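Local structure of COG1633: Uncharacterized conserved protein (Magnetospirillum magnetotacticum, 2OH3) at residues A[98-109]-A[135-146]. The protein is of unknown function but binds a zinc ion and, as a rubrerythrin-like member of the ferritin clan, may have a metal-dependent role. Sequence-based numbering, arbitrary orientation.
Sequences LRYARDNEIRGM and EAEHVVALDKWI. With ZN (zinc ion), chain B.
Helices 98-109 and 135-146 run antiparallel, their axes 160° apart in direction and 9.0 Å apart at closest approach, with L98 level with I146, R102 with V139 and M109 with E135. L142 is a knob among L98, A101, E105 and R102; its CD1 presses on E105 CG while CD2 meets CD2 of L98. L98 also lays its CB 3.8 Å from I146 CG1, the two side chains lying alongside and pointing opposite ways. R102, with CG anti to the backbone N (chi1 -174°) and the chain extended to NE, runs into the hole between V139, L142, D143 and I146, where NE lies 2.6 Å from D143 OD1 in a salt bridge, the guanidinium and carboxylate planes 45° apart. I106 CD1 sits over one face of this guanidinium. A leucine in place of R102 would probably leave the D143 carboxylate without its charged mate. The pair belongs to the four-helix bundle of the ferritin-like fold, whose interior holds the zinc. E105 OE1 (2.0 Å from the zinc), E135 OE1 and H138 ND1 (2.1 Å from it) bind the ion with a further ligand atom from outside the two segments, the two carboxylates nearly coplanar; the shared zinc, not a hydrogen bond, brings E105 OE1 to the edge of the H138 ring. Y24 of helix 6-33 hydrogen-bonds E105 OE2, and H138 NE2 is hydrogen-bonded to E134 OE2. A water donates to E105 O and E135 OE1, bridging the helices; at the far end from L98, selenomethionine M109 SE lies 3.8 Å from A136 CB.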
ATOM      1  N   LEU A  98      15.113   6.670   5.706  1.00 32.71           N
ATOM      2  CA  LEU A  98      15.448   5.917   6.885  1.00 32.51           C
ATOM      3  C   LEU A  98      14.349   6.000   7.938  1.00 32.72           C
ATOM      4  O   LEU A  98      14.065   5.022   8.615  1.00 31.78           O
ATOM      5  CB  LEU A  98      16.743   6.424   7.503  1.00 32.45           C
ATOM      6  CG  LEU A  98      18.106   6.141   6.920  1.00 32.23           C
ATOM      7  CD1 LEU A  98      19.160   7.096   7.552  1.00 33.18           C
ATOM      8  CD2 LEU A  98      18.508   4.686   7.138  1.00 33.99           C
ATOM      9  N   ARG A  99      13.805   7.200   8.146  1.00 33.50           N
ATOM     10  CA  ARG A  99      12.723   7.385   9.100  1.00 34.36           C
ATOM     11  C   ARG A  99      11.455   6.656   8.678  1.00 34.02           C
ATOM     12  O   ARG A  99      10.743   6.162   9.513  1.00 32.60           O
ATOM     13  CB  ARG A  99      12.427   8.860   9.289  1.00 35.08           C
ATOM     14  CG  ARG A  99      13.484   9.519  10.215  1.00 40.01           C
ATOM     15  CD  ARG A  99      13.067  10.843  10.852  1.00 47.80           C
ATOM     16  NE  ARG A  99      11.994  10.759  11.845  1.00 51.95           N
ATOM     17  CZ  ARG A  99      12.063  10.156  13.039  1.00 56.22           C
ATOM     18  NH1 ARG A  99      13.151   9.486  13.452  1.00 60.10           N
ATOM     19  NH2 ARG A  99      11.003  10.193  13.835  1.00 55.32           N
ATOM     20  N   TYR A 100      11.165   6.661   7.382  1.00 33.96           N
ATOM     21  CA  TYR A 100      10.017   5.942   6.822  1.00 35.43           C
ATOM     22  C   TYR A 100      10.206   4.444   7.073  1.00 34.30           C
ATOM     23  O   TYR A 100       9.288   3.696   7.519  1.00 33.08           O
ATOM     24  CB  TYR A 100       9.938   6.230   5.293  1.00 37.20           C
ATOM     25  CG  TYR A 100       8.872   5.430   4.553  1.00 38.64           C
ATOM     26  CD1 TYR A 100       7.549   5.486   4.956  1.00 39.67           C
ATOM     27  CD2 TYR A 100       9.196   4.629   3.468  1.00 40.29           C
ATOM     28  CE1 TYR A 100       6.567   4.757   4.317  1.00 39.93           C
ATOM     29  CE2 TYR A 100       8.213   3.901   2.809  1.00 40.33           C
ATOM     30  CZ  TYR A 100       6.904   3.985   3.247  1.00 40.56           C
ATOM     31  OH  TYR A 100       5.907   3.294   2.611  1.00 44.03           O
ATOM     32  N   ALA A 101      11.401   3.985   6.789  1.00 34.80           N
ATOM     33  CA  ALA A 101      11.697   2.550   6.980  1.00 34.02           C
ATOM     34  C   ALA A 101      11.574   2.187   8.446  1.00 34.27           C
ATOM     35  O   ALA A 101      10.930   1.218   8.820  1.00 34.96           O
ATOM     36  CB  ALA A 101      13.118   2.209   6.477  1.00 35.02           C
ATOM     37  N   ARG A 102      12.160   3.012   9.300  1.00 34.02           N
ATOM     38  CA  ARG A 102      12.040   2.809  10.730  1.00 34.28           C
ATOM     39  C   ARG A 102      10.596   2.736  11.266  1.00 34.83           C
ATOM     40  O   ARG A 102      10.311   1.895  12.107  1.00 32.98           O
ATOM     41  CB  ARG A 102      12.785   3.905  11.457  1.00 33.66           C
ATOM     42  CG  ARG A 102      12.825   3.696  12.948  1.00 36.64           C
ATOM     43  CD  ARG A 102      13.426   4.926  13.581  1.00 40.90           C
ATOM     44  NE  ARG A 102      13.267   4.867  15.018  1.00 44.26           N
ATOM     45  CZ  ARG A 102      12.411   5.610  15.720  1.00 45.95           C
ATOM     46  NH1 ARG A 102      11.614   6.488  15.114  1.00 46.69           N
ATOM     47  NH2 ARG A 102      12.353   5.448  17.043  1.00 46.79           N
ATOM     48  N   ASP A 103       9.749   3.692  10.874  1.00 35.59           N
ATOM     49  CA  ASP A 103       8.317   3.656  11.200  1.00 36.68           C
ATOM     50  C   ASP A 103       7.645   2.315  10.951  1.00 36.37           C
ATOM     51  O   ASP A 103       6.923   1.782  11.790  1.00 36.86           O
ATOM     52  CB  ASP A 103       7.569   4.697  10.381  1.00 37.68           C
ATOM     53  CG  ASP A 103       7.675   6.068  10.960  1.00 43.00           C
ATOM     54  OD1 ASP A 103       8.259   6.208  12.074  1.00 49.61           O
ATOM     55  OD2 ASP A 103       7.242   7.015  10.254  1.00 49.70           O
ATOM     56  N   ASN A 104       7.921   1.756   9.794  1.00 37.02           N
ATOM     57  CA  ASN A 104       7.343   0.490   9.424  1.00 36.51           C
ATOM     58  C   ASN A 104       7.992  -0.738  10.045  1.00 37.10           C
ATOM     59  O   ASN A 104       7.320  -1.721  10.280  1.00 37.67           O
ATOM     60  CB  ASN A 104       7.252   0.457   7.917  1.00 36.20           C
ATOM     61  CG  ASN A 104       6.274   1.456   7.425  1.00 37.26           C
ATOM     62  OD1 ASN A 104       5.085   1.257   7.603  1.00 36.21           O
ATOM     63  ND2 ASN A 104       6.757   2.589   6.863  1.00 36.16           N
ATOM     64  N   GLU A 105       9.288  -0.677  10.346  1.00 36.17           N
ATOM     65  CA  GLU A 105       9.945  -1.690  11.155  1.00 35.49           C
ATOM     66  C   GLU A 105       9.271  -1.783  12.500  1.00 35.86           C
ATOM     67  O   GLU A 105       9.045  -2.869  12.989  1.00 35.31           O
ATOM     68  CB  GLU A 105      11.419  -1.323  11.402  1.00 35.99           C
ATOM     69  CG  GLU A 105      12.344  -1.511  10.227  1.00 36.13           C
ATOM     70  CD  GLU A 105      12.656  -2.950   9.970  1.00 39.42           C
ATOM     71  OE1 GLU A 105      12.519  -3.749  10.904  1.00 38.97           O
ATOM     72  OE2 GLU A 105      13.047  -3.295   8.841  1.00 44.73           O
ATOM     73  N   ILE A 106       9.014  -0.617  13.107  1.00 35.24           N
ATOM     74  CA  ILE A 106       8.331  -0.522  14.394  1.00 36.55           C
ATOM     75  C   ILE A 106       6.902  -1.092  14.365  1.00 36.67           C
ATOM     76  O   ILE A 106       6.496  -1.805  15.292  1.00 37.16           O
ATOM     77  CB  ILE A 106       8.259   0.928  14.905  1.00 35.70           C
ATOM     78  CG1 ILE A 106       9.649   1.440  15.288  1.00 38.04           C
ATOM     79  CG2 ILE A 106       7.377   0.999  16.157  1.00 38.46           C
ATOM     80  CD1 ILE A 106       9.696   2.939  15.707  1.00 36.09           C
ATOM     81  N   ARG A 107       6.151  -0.783  13.323  1.00 36.88           N
ATOM     82  CA  ARG A 107       4.824  -1.375  13.162  1.00 38.63           C
ATOM     83  C   ARG A 107       4.905  -2.906  13.082  1.00 38.42           C
ATOM     84  O   ARG A 107       4.115  -3.597  13.691  1.00 39.94           O
ATOM     85  CB  ARG A 107       4.103  -0.795  11.941  1.00 38.39           C
ATOM     86  CG  ARG A 107       3.701   0.655  12.150  1.00 41.10           C
ATOM     87  CD  ARG A 107       2.958   1.292  10.965  1.00 41.45           C
ATOM     88  NE  ARG A 107       3.020   2.752  11.077  1.00 44.74           N
ATOM     89  N   GLY A 108       5.869  -3.444  12.357  1.00 38.05           N
ATOM     90  CA  GLY A 108       6.005  -4.887  12.298  1.00 37.59           C
ATOM     91  C   GLY A 108       6.360  -5.476  13.656  1.00 37.99           C
ATOM     92  O   GLY A 108       5.765  -6.449  14.071  1.00 39.37           O
HETATM   93  N   MSE A 109       7.309  -4.854  14.361  1.00 37.98           N
HETATM   94  CA  MSE A 109       7.700  -5.258  15.706  1.00 36.82           C
HETATM   95  C   MSE A 109       6.512  -5.322  16.600  1.00 37.67           C
HETATM   96  O   MSE A 109       6.345  -6.289  17.354  1.00 36.67           O
HETATM   97  CB  MSE A 109       8.678  -4.257  16.316  1.00 36.48           C
HETATM   98  CG  MSE A 109       9.307  -4.689  17.606  1.00 36.13           C
HETATM   99 SE   MSE A 109      10.224  -3.205  18.428  0.75 34.21          SE
HETATM  100  CE  MSE A 109       8.778  -2.070  18.756  1.00 37.10           C
ATOM    101  N   GLU A 135      13.199  -7.684  15.098  1.00 39.28           N
ATOM    102  CA  GLU A 135      12.765  -6.453  14.487  1.00 39.32           C
ATOM    103  C   GLU A 135      13.241  -5.293  15.308  1.00 38.79           C
ATOM    104  O   GLU A 135      13.597  -4.271  14.749  1.00 39.09           O
ATOM    105  CB  GLU A 135      11.241  -6.444  14.282  1.00 39.68           C
ATOM    106  CG  GLU A 135      10.830  -7.547  13.297  1.00 40.56           C
ATOM    107  CD  GLU A 135      11.627  -7.461  12.005  1.00 41.67           C
ATOM    108  OE1 GLU A 135      11.733  -6.354  11.494  1.00 41.31           O
ATOM    109  OE2 GLU A 135      12.199  -8.459  11.533  1.00 43.40           O
ATOM    110  N   ALA A 136      13.295  -5.479  16.630  1.00 38.76           N
ATOM    111  CA  ALA A 136      13.773  -4.465  17.584  1.00 38.66           C
ATOM    112  C   ALA A 136      15.228  -4.124  17.350  1.00 38.65           C
ATOM    113  O   ALA A 136      15.638  -2.966  17.452  1.00 38.40           O
ATOM    114  CB  ALA A 136      13.576  -4.945  19.033  1.00 37.89           C
ATOM    115  N   GLU A 137      16.014  -5.124  16.979  1.00 39.61           N
ATOM    116  CA  GLU A 137      17.412  -4.865  16.637  1.00 40.05           C
ATOM    117  C   GLU A 137      17.478  -4.031  15.369  1.00 38.54           C
ATOM    118  O   GLU A 137      18.409  -3.277  15.192  1.00 37.96           O
ATOM    119  CB  GLU A 137      18.166  -6.156  16.411  1.00 40.16           C
ATOM    120  CG  GLU A 137      18.394  -6.917  17.651  1.00 45.03           C
ATOM    121  CD  GLU A 137      19.095  -8.227  17.356  1.00 52.87           C
ATOM    122  OE1 GLU A 137      20.324  -8.202  17.130  1.00 57.88           O
ATOM    123  OE2 GLU A 137      18.420  -9.284  17.332  1.00 58.99           O
ATOM    124  N   HIS A 138      16.512  -4.186  14.476  1.00 37.65           N
ATOM    125  CA  HIS A 138      16.507  -3.374  13.235  1.00 37.63           C
ATOM    126  C   HIS A 138      16.206  -1.921  13.507  1.00 37.50           C
ATOM    127  O   HIS A 138      16.812  -1.029  12.911  1.00 36.85           O
ATOM    128  CB  HIS A 138      15.502  -3.896  12.248  1.00 38.17           C
ATOM    129  CG  HIS A 138      15.796  -5.284  11.794  1.00 38.02           C
ATOM    130  ND1 HIS A 138      14.932  -6.011  11.004  1.00 38.79           N
ATOM    131  CD2 HIS A 138      16.864  -6.085  12.020  1.00 40.78           C
ATOM    132  CE1 HIS A 138      15.448  -7.205  10.774  1.00 37.11           C
ATOM    133  NE2 HIS A 138      16.626  -7.272  11.361  1.00 37.49           N
ATOM    134  N   VAL A 139      15.285  -1.690  14.433  1.00 36.75           N
ATOM    135  CA  VAL A 139      14.917  -0.341  14.811  1.00 37.53           C
ATOM    136  C   VAL A 139      16.133   0.329  15.410  1.00 37.47           C
ATOM    137  O   VAL A 139      16.480   1.430  15.010  1.00 39.15           O
ATOM    138  CB  VAL A 139      13.730  -0.339  15.797  1.00 37.03           C
ATOM    139  CG1 VAL A 139      13.426   1.054  16.281  1.00 38.84           C
ATOM    140  CG2 VAL A 139      12.502  -0.936  15.110  1.00 36.99           C
ATOM    141  N   VAL A 140      16.800  -0.345  16.339  1.00 37.76           N
ATOM    142  CA  VAL A 140      17.991   0.209  16.973  1.00 38.13           C
ATOM    143  C   VAL A 140      19.074   0.544  15.939  1.00 37.76           C
ATOM    144  O   VAL A 140      19.679   1.594  16.011  1.00 36.18           O
ATOM    145  CB  VAL A 140      18.549  -0.762  18.033  1.00 38.89           C
ATOM    146  CG1 VAL A 140      19.937  -0.323  18.510  1.00 40.11           C
ATOM    147  CG2 VAL A 140      17.568  -0.866  19.222  1.00 39.31           C
ATOM    148  N   ALA A 141      19.311  -0.358  14.979  1.00 38.31           N
ATOM    149  CA  ALA A 141      20.273  -0.110  13.903  1.00 38.05           C
ATOM    150  C   ALA A 141      19.921   1.122  13.045  1.00 38.42           C
ATOM    151  O   ALA A 141      20.783   1.950  12.730  1.00 37.86           O
ATOM    152  CB  ALA A 141      20.392  -1.340  13.035  1.00 38.53           C
ATOM    153  N   LEU A 142      18.655   1.249  12.660  1.00 38.73           N
ATOM    154  CA  LEU A 142      18.179   2.428  11.916  1.00 38.46           C
ATOM    155  C   LEU A 142      18.295   3.721  12.738  1.00 38.70           C
ATOM    156  O   LEU A 142      18.622   4.760  12.181  1.00 39.05           O
ATOM    157  CB  LEU A 142      16.746   2.230  11.409  1.00 38.22           C
ATOM    158  CG  LEU A 142      16.558   1.158  10.318  1.00 38.80           C
ATOM    159  CD1 LEU A 142      15.145   0.838  10.131  1.00 41.35           C
ATOM    160  CD2 LEU A 142      17.161   1.574   8.986  1.00 39.75           C
ATOM    161  N   ASP A 143      18.051   3.650  14.047  1.00 39.49           N
ATOM    162  CA  ASP A 143      18.288   4.794  14.966  1.00 40.09           C
ATOM    163  C   ASP A 143      19.728   5.293  14.934  1.00 41.40           C
ATOM    164  O   ASP A 143      19.965   6.491  14.974  1.00 40.42           O
ATOM    165  CB  ASP A 143      17.969   4.428  16.416  1.00 40.08           C
ATOM    166  CG  ASP A 143      16.476   4.362  16.720  1.00 40.31           C
ATOM    167  OD1 ASP A 143      15.676   4.929  15.965  1.00 39.92           O
ATOM    168  OD2 ASP A 143      16.107   3.762  17.761  1.00 40.16           O
ATOM    169  N   LYS A 144      20.678   4.364  14.907  1.00 43.32           N
ATOM    170  CA  LYS A 144      22.108   4.693  14.838  1.00 45.36           C
ATOM    171  C   LYS A 144      22.443   5.372  13.514  1.00 45.79           C
ATOM    172  O   LYS A 144      23.263   6.285  13.459  1.00 46.08           O
ATOM    173  CB  LYS A 144      22.967   3.423  15.024  1.00 45.41           C
ATOM    174  CG  LYS A 144      23.005   2.938  16.469  1.00 47.74           C
ATOM    175  CD  LYS A 144      23.510   1.504  16.596  1.00 48.23           C
ATOM    176  CE  LYS A 144      23.836   1.148  18.058  1.00 51.57           C
ATOM    177  NZ  LYS A 144      24.276  -0.291  18.210  1.00 53.39           N
ATOM    178  N   TRP A 145      21.785   4.937  12.447  1.00 46.94           N
ATOM    179  CA  TRP A 145      21.963   5.559  11.137  1.00 48.05           C
ATOM    180  C   TRP A 145      21.386   6.956  11.087  1.00 47.32           C
ATOM    181  O   TRP A 145      22.037   7.885  10.609  1.00 46.93           O
ATOM    182  CB  TRP A 145      21.380   4.679  10.032  1.00 50.54           C
ATOM    183  CG  TRP A 145      22.420   3.770   9.564  1.00 52.54           C
ATOM    184  CD1 TRP A 145      22.670   2.493  10.003  1.00 55.61           C
ATOM    185  CD2 TRP A 145      23.447   4.087   8.620  1.00 55.98           C
ATOM    186  NE1 TRP A 145      23.790   1.989   9.369  1.00 56.93           N
ATOM    187  CE2 TRP A 145      24.288   2.952   8.519  1.00 58.67           C
ATOM    188  CE3 TRP A 145      23.724   5.210   7.821  1.00 57.02           C
ATOM    189  CZ2 TRP A 145      25.401   2.913   7.644  1.00 56.92           C
ATOM    190  CZ3 TRP A 145      24.832   5.172   6.963  1.00 55.94           C
ATOM    191  CH2 TRP A 145      25.645   4.034   6.880  1.00 55.56           C
ATOM    192  N   ILE A 146      20.173   7.093  11.595  1.00 46.10           N
ATOM    193  CA  ILE A 146      19.479   8.363  11.593  1.00 45.80           C
ATOM    194  C   ILE A 146      20.343   9.382  12.356  1.00 46.24           C
ATOM    195  O   ILE A 146      20.542  10.492  11.882  1.00 46.41           O
ATOM    196  CB  ILE A 146      18.032   8.185  12.151  1.00 45.35           C
ATOM    197  CG1 ILE A 146      17.164   7.486  11.115  1.00 43.61           C
ATOM    198  CG2 ILE A 146      17.377   9.508  12.497  1.00 45.69           C
ATOM    199  CD1 ILE A 146      15.975   6.806  11.681  1.00 42.51           C
TER
HETATM  200 ZN    ZN B 300      13.016  -5.596  10.363  1.00 27.11          ZN
HETATM  201  O   HOH W   1       9.184  -5.066  11.490  1.00 34.61           O